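Beta-fructofuranosidase (Bifidobacterium adolescentis, PDB 6NOB) probably hydrolyses terminal beta-D-fructofuranoside residues, as in sucrose, as a member of glycoside hydrolase family 32. Local coordinates at residues A[294-299]-A[336-341]; A[366-371]-A[390-395]. All coordinates share one frame; numbering follows the deposited sequence.

Contact 1: A[294-299]-A[336-341]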
# COMPACT_ATOMS: atom_id res chain seq x y z
N LEU A 294 4.84 -20.15 -12.48
CA LEU A 294 4.94 -21.58 -12.70
C LEU A 294 5.36 -21.86 -14.13
O LEU A 294 5.14 -21.03 -15.02
CB LEU A 294 3.61 -22.28 -12.39
CG LEU A 294 3.20 -22.32 -10.92
CD1 LEU A 294 1.79 -22.87 -10.74
CD2 LEU A 294 4.20 -23.14 -10.11
N PRO A 295 5.99 -23.00 -14.38
CA PRO A 295 6.35 -23.35 -15.76
C PRO A 295 5.11 -23.50 -16.62
O PRO A 295 4.13 -24.13 -16.22
CB PRO A 295 7.10 -24.69 -15.62
CG PRO A 295 7.50 -24.77 -14.18
CD PRO A 295 6.46 -24.01 -13.41
N VAL A 296 5.16 -22.91 -17.82
CA VAL A 296 4.03 -23.01 -18.74
C VAL A 296 3.78 -24.46 -19.15
O VAL A 296 2.67 -24.79 -19.59
CB VAL A 296 4.24 -22.12 -19.97
CG1 VAL A 296 4.43 -20.67 -19.55
CG2 VAL A 296 5.43 -22.60 -20.80
N SER A 297 4.78 -25.33 -18.99
CA SER A 297 4.60 -26.75 -19.27
C SER A 297 3.62 -27.42 -18.31
O SER A 297 3.18 -28.54 -18.58
CB SER A 297 5.95 -27.47 -19.23
OG SER A 297 6.61 -27.24 -18.00
N GLU A 298 3.27 -26.77 -17.21
CA GLU A 298 2.22 -27.26 -16.32
C GLU A 298 0.82 -26.96 -16.84
O GLU A 298 -0.16 -27.27 -16.16
CB GLU A 298 2.38 -26.65 -14.92
CG GLU A 298 3.63 -27.11 -14.18
CD GLU A 298 3.59 -26.77 -12.70
OE1 GLU A 298 4.59 -27.03 -11.99
OE2 GLU A 298 2.56 -26.24 -12.24
N PHE A 299 0.71 -26.37 -18.03
CA PHE A 299 -0.57 -26.01 -18.61
C PHE A 299 -0.62 -26.51 -20.05
O PHE A 299 0.41 -26.80 -20.66
CB PHE A 299 -0.81 -24.49 -18.57
CG PHE A 299 -0.68 -23.90 -17.19
CD1 PHE A 299 0.56 -23.48 -16.72
CD2 PHE A 299 -1.79 -23.75 -16.38
CE1 PHE A 299 0.68 -22.93 -15.45
CE2 PHE A 299 -1.67 -23.20 -15.11
CZ PHE A 299 -0.43 -22.79 -14.65
N ALA A 336 9.53 -19.31 -20.23
CA ALA A 336 9.20 -20.61 -19.68
C ALA A 336 8.19 -20.54 -18.54
O ALA A 336 7.68 -21.59 -18.13
CB ALA A 336 10.46 -21.32 -19.18
N THR A 337 7.90 -19.35 -18.02
CA THR A 337 7.05 -19.20 -16.85
C THR A 337 5.86 -18.29 -17.16
O THR A 337 5.85 -17.54 -18.14
CB THR A 337 7.83 -18.64 -15.66
OG1 THR A 337 8.29 -17.32 -15.98
CG2 THR A 337 9.03 -19.52 -15.34
N VAL A 338 4.86 -18.37 -16.29
CA VAL A 338 3.66 -17.55 -16.36
C VAL A 338 3.27 -17.17 -14.94
O VAL A 338 3.39 -18.00 -14.03
CB VAL A 338 2.52 -18.30 -17.08
CG1 VAL A 338 2.31 -19.68 -16.47
CG2 VAL A 338 1.22 -17.50 -17.05
N PRO A 339 2.86 -15.93 -14.69
CA PRO A 339 2.43 -15.56 -13.33
C PRO A 339 1.26 -16.42 -12.87
O PRO A 339 0.32 -16.66 -13.62
CB PRO A 339 2.03 -14.09 -13.47
CG PRO A 339 2.81 -13.60 -14.66
CD PRO A 339 2.88 -14.77 -15.60
N ALA A 340 1.34 -16.88 -11.63
CA ALA A 340 0.32 -17.77 -11.08
C ALA A 340 0.04 -17.44 -9.63
O ALA A 340 0.94 -17.05 -8.88
CB ALA A 340 0.75 -19.24 -11.19
N MET A 341 -1.23 -17.60 -9.24
CA MET A 341 -1.65 -17.51 -7.84
C MET A 341 -1.75 -18.93 -7.31
O MET A 341 -2.73 -19.63 -7.58
CB MET A 341 -2.97 -16.78 -7.71
CG MET A 341 -2.88 -15.29 -7.88
SD MET A 341 -4.43 -14.50 -7.44
CE MET A 341 -4.16 -12.87 -8.14
O HOH W 1 7.87 -24.42 -18.94
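Leu294 and Val338 face each other as an antiparallel hydrogen-bonded pair, each giving its N-H to the carbonyl of the other. Leu294 N lies 3.0 Å from Val338 O, and the return bond from Val338 N meets Leu294 O in the plane of that carbonyl. Pro295, which has no N-H to give, takes the next, non-hydrogen-bonded position opposite Thr337. There the strands close in, and two CA-H...O contacts form, from Thr337 CA to Leu294 O and from Pro295 CA to Ala336 O, both 3.2 Å. A third backbone bond follows, from Val296 N to Ala336 O at 2.9 Å, with the donor tilted 32° out of the carbonyl plane; Ala336 O also accepts from a water that in turn accepts from Ser297 N.

On the face that carries Leu294 and Val338, CG1 of Val338 stands between its own backbone N and carbonyl carbon (chi1 51°). This brings Val338 CG1 to 3.8 Å from Phe299 CE1, obliquely to the ring, and close to Val296 CG1. Further along strand 337-347, Leu294 CD1 rests on Ala340 CB at 3.8 Å. The 3-10 turn at 296-298, closed by bonds from Glu298 N to Pro295 O and Phe299 N to Val296 O, leads the chain round to Phe299, whose CB points toward the other strand. Phe366 meets the Phe299 ring edge-to-face, and Tyr358 and Pro361 pack on Leu294. The pairing joins the end of strand 285-295 to the start of strand 337-347, neighbouring antiparallel strands in one blade of the five-bladed beta-propeller of family 32 enzymes.

Contact 2: A[366-371]-A[390-395]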
# COMPACT_ATOMS: atom_id res chain seq x y z
N PHE A 366 -2.23 -16.07 -18.52
CA PHE A 366 -1.55 -16.32 -19.78
C PHE A 366 -1.69 -15.16 -20.75
O PHE A 366 -0.86 -15.02 -21.65
CB PHE A 366 -2.06 -17.61 -20.42
CG PHE A 366 -1.25 -18.82 -20.05
CD1 PHE A 366 -1.52 -19.52 -18.88
CD2 PHE A 366 -0.21 -19.25 -20.86
CE1 PHE A 366 -0.77 -20.62 -18.53
CE2 PHE A 366 0.55 -20.36 -20.51
CZ PHE A 366 0.26 -21.04 -19.35
N GLY A 367 -2.72 -14.33 -20.59
CA GLY A 367 -2.80 -13.12 -21.38
C GLY A 367 -1.63 -12.19 -21.12
O GLY A 367 -1.22 -11.43 -22.01
N HIS A 368 -1.06 -12.24 -19.92
CA HIS A 368 0.09 -11.44 -19.54
C HIS A 368 1.25 -12.33 -19.10
O HIS A 368 1.93 -12.05 -18.12
CB HIS A 368 -0.28 -10.44 -18.45
CG HIS A 368 -1.37 -9.50 -18.85
ND1 HIS A 368 -2.66 -9.61 -18.37
CD2 HIS A 368 -1.37 -8.44 -19.69
CE1 HIS A 368 -3.40 -8.66 -18.90
NE2 HIS A 368 -2.65 -7.93 -19.70
N GLN A 369 1.48 -13.42 -19.84
CA GLN A 369 2.50 -14.38 -19.46
C GLN A 369 3.92 -13.84 -19.57
O GLN A 369 4.84 -14.43 -19.00
CB GLN A 369 2.36 -15.65 -20.29
CG GLN A 369 2.87 -15.54 -21.70
CD GLN A 369 3.09 -16.90 -22.33
OE1 GLN A 369 2.32 -17.33 -23.19
NE2 GLN A 369 4.14 -17.59 -21.90
N ILE A 370 4.12 -12.73 -20.29
CA ILE A 370 5.45 -12.14 -20.34
C ILE A 370 5.80 -11.40 -19.05
O ILE A 370 6.97 -11.09 -18.82
CB ILE A 370 5.61 -11.21 -21.55
CG1 ILE A 370 4.59 -10.07 -21.50
CG2 ILE A 370 5.48 -11.99 -22.85
CD1 ILE A 370 4.77 -9.06 -22.61
N ALA A 371 4.81 -11.09 -18.21
CA ALA A 371 5.11 -10.52 -16.91
C ALA A 371 5.91 -11.51 -16.08
O ALA A 371 5.73 -12.73 -16.19
CB ALA A 371 3.82 -10.12 -16.18
N GLY A 390 -4.42 -9.06 -8.48
CA GLY A 390 -2.98 -9.22 -8.41
C GLY A 390 -2.27 -8.27 -9.35
O GLY A 390 -2.84 -7.77 -10.32
N ALA A 391 -0.99 -8.02 -9.04
CA ALA A 391 -0.17 -7.09 -9.79
C ALA A 391 0.83 -7.85 -10.67
O ALA A 391 1.33 -8.91 -10.29
CB ALA A 391 0.58 -6.15 -8.85
N LEU A 392 1.13 -7.28 -11.83
CA LEU A 392 1.95 -7.93 -12.85
C LEU A 392 3.32 -7.27 -12.89
O LEU A 392 3.47 -6.14 -13.37
CB LEU A 392 1.26 -7.85 -14.21
CG LEU A 392 -0.09 -8.57 -14.26
CD1 LEU A 392 -0.88 -8.18 -15.50
CD2 LEU A 392 0.11 -10.07 -14.19
N MET A 393 4.33 -8.00 -12.42
CA MET A 393 5.68 -7.45 -12.32
C MET A 393 6.32 -7.31 -13.70
O MET A 393 6.14 -8.16 -14.57
CB MET A 393 6.56 -8.34 -11.45
CG MET A 393 6.49 -8.05 -9.97
SD MET A 393 8.07 -8.39 -9.17
CE MET A 393 9.02 -6.95 -9.66
N HIS A 394 7.07 -6.23 -13.87
CA HIS A 394 7.93 -6.04 -15.04
C HIS A 394 7.12 -6.08 -16.34
O HIS A 394 7.55 -6.64 -17.35
CB HIS A 394 9.06 -7.07 -15.08
CG HIS A 394 10.01 -6.95 -13.93
ND1 HIS A 394 10.95 -7.91 -13.64
CD2 HIS A 394 10.17 -5.98 -13.00
CE1 HIS A 394 11.65 -7.54 -12.58
NE2 HIS A 394 11.19 -6.37 -12.17
N TYR A 395 5.94 -5.47 -16.31
CA TYR A 395 5.08 -5.42 -17.48
C TYR A 395 4.46 -4.04 -17.60
O TYR A 395 3.89 -3.53 -16.63
CB TYR A 395 3.97 -6.48 -17.41
CG TYR A 395 2.93 -6.35 -18.50
CD1 TYR A 395 3.20 -6.79 -19.80
CD2 TYR A 395 1.69 -5.78 -18.24
CE1 TYR A 395 2.25 -6.67 -20.80
CE2 TYR A 395 0.74 -5.66 -19.24
CZ TYR A 395 1.02 -6.10 -20.52
OH TYR A 395 0.08 -5.98 -21.52
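Tyr395 and His368 meet as an offset edge-to-face pair, the imidazole edge turned toward the phenol face with the planes at 63°. His368 CD2 makes the approach, 3.4 Å from Tyr395 CZ. The phenol OH lies at the imidazole edge, in its plane, while Thr316 OG1 hydrogen-bonds to both Tyr395 OH and His368 NE2 and so ties the two polar ends together. Asp365 holds His368 ND1, which probably fixes the rotation of the ring. Leu392 CD1 sits over one imidazole face, 3.9 Å from its centroid, in a CH-pi contact. With CG of Tyr395 anti to the backbone N (chi1 172°), the phenol is directed at His368 and Ile370, whose CD1 touches its edge at CE1. Ala371, closing the type I turn from His368, packs its CB at 3.9 Å from Leu392 CB, 3.8 Å from Tyr395 CB and 3.4 Å from Met393 O. An alanine in place of Tyr395 would probably leave the imidazole edge and Ile370 without their aromatic partner and Thr316 without one of its hydrogen-bond mates. The loop between strands 357-365 and 374-375 is thus packed on strand 385-396, with Pro339 of strand 337-347 touching Ala371 and Arg406 of strand 405-415 touching His368.

How the contacts relate
Contact 1 closes before contact 2 opens along the chain, and their centres lie about 11 Å apart on the same side of the chain's centre. Strand 357-365 links them: it pairs with strand 337-347 of contact 1 and runs directly into the loop 366-371 of contact 2. Contact 1 belongs to the sheet whose four long strands are 268-273, 285-295, 337-347 and 357-365, whereas strand 385-396 of contact 2 belongs to the following sheet. The two contacts also touch: Pro339 CG comes within 3.4 Å of Ala371 O, and Phe366 CZ within 3.8 Å of Val338 CG1. Contact 1 pairs strands within one blade, while the loop of contact 2 connects that blade to the next.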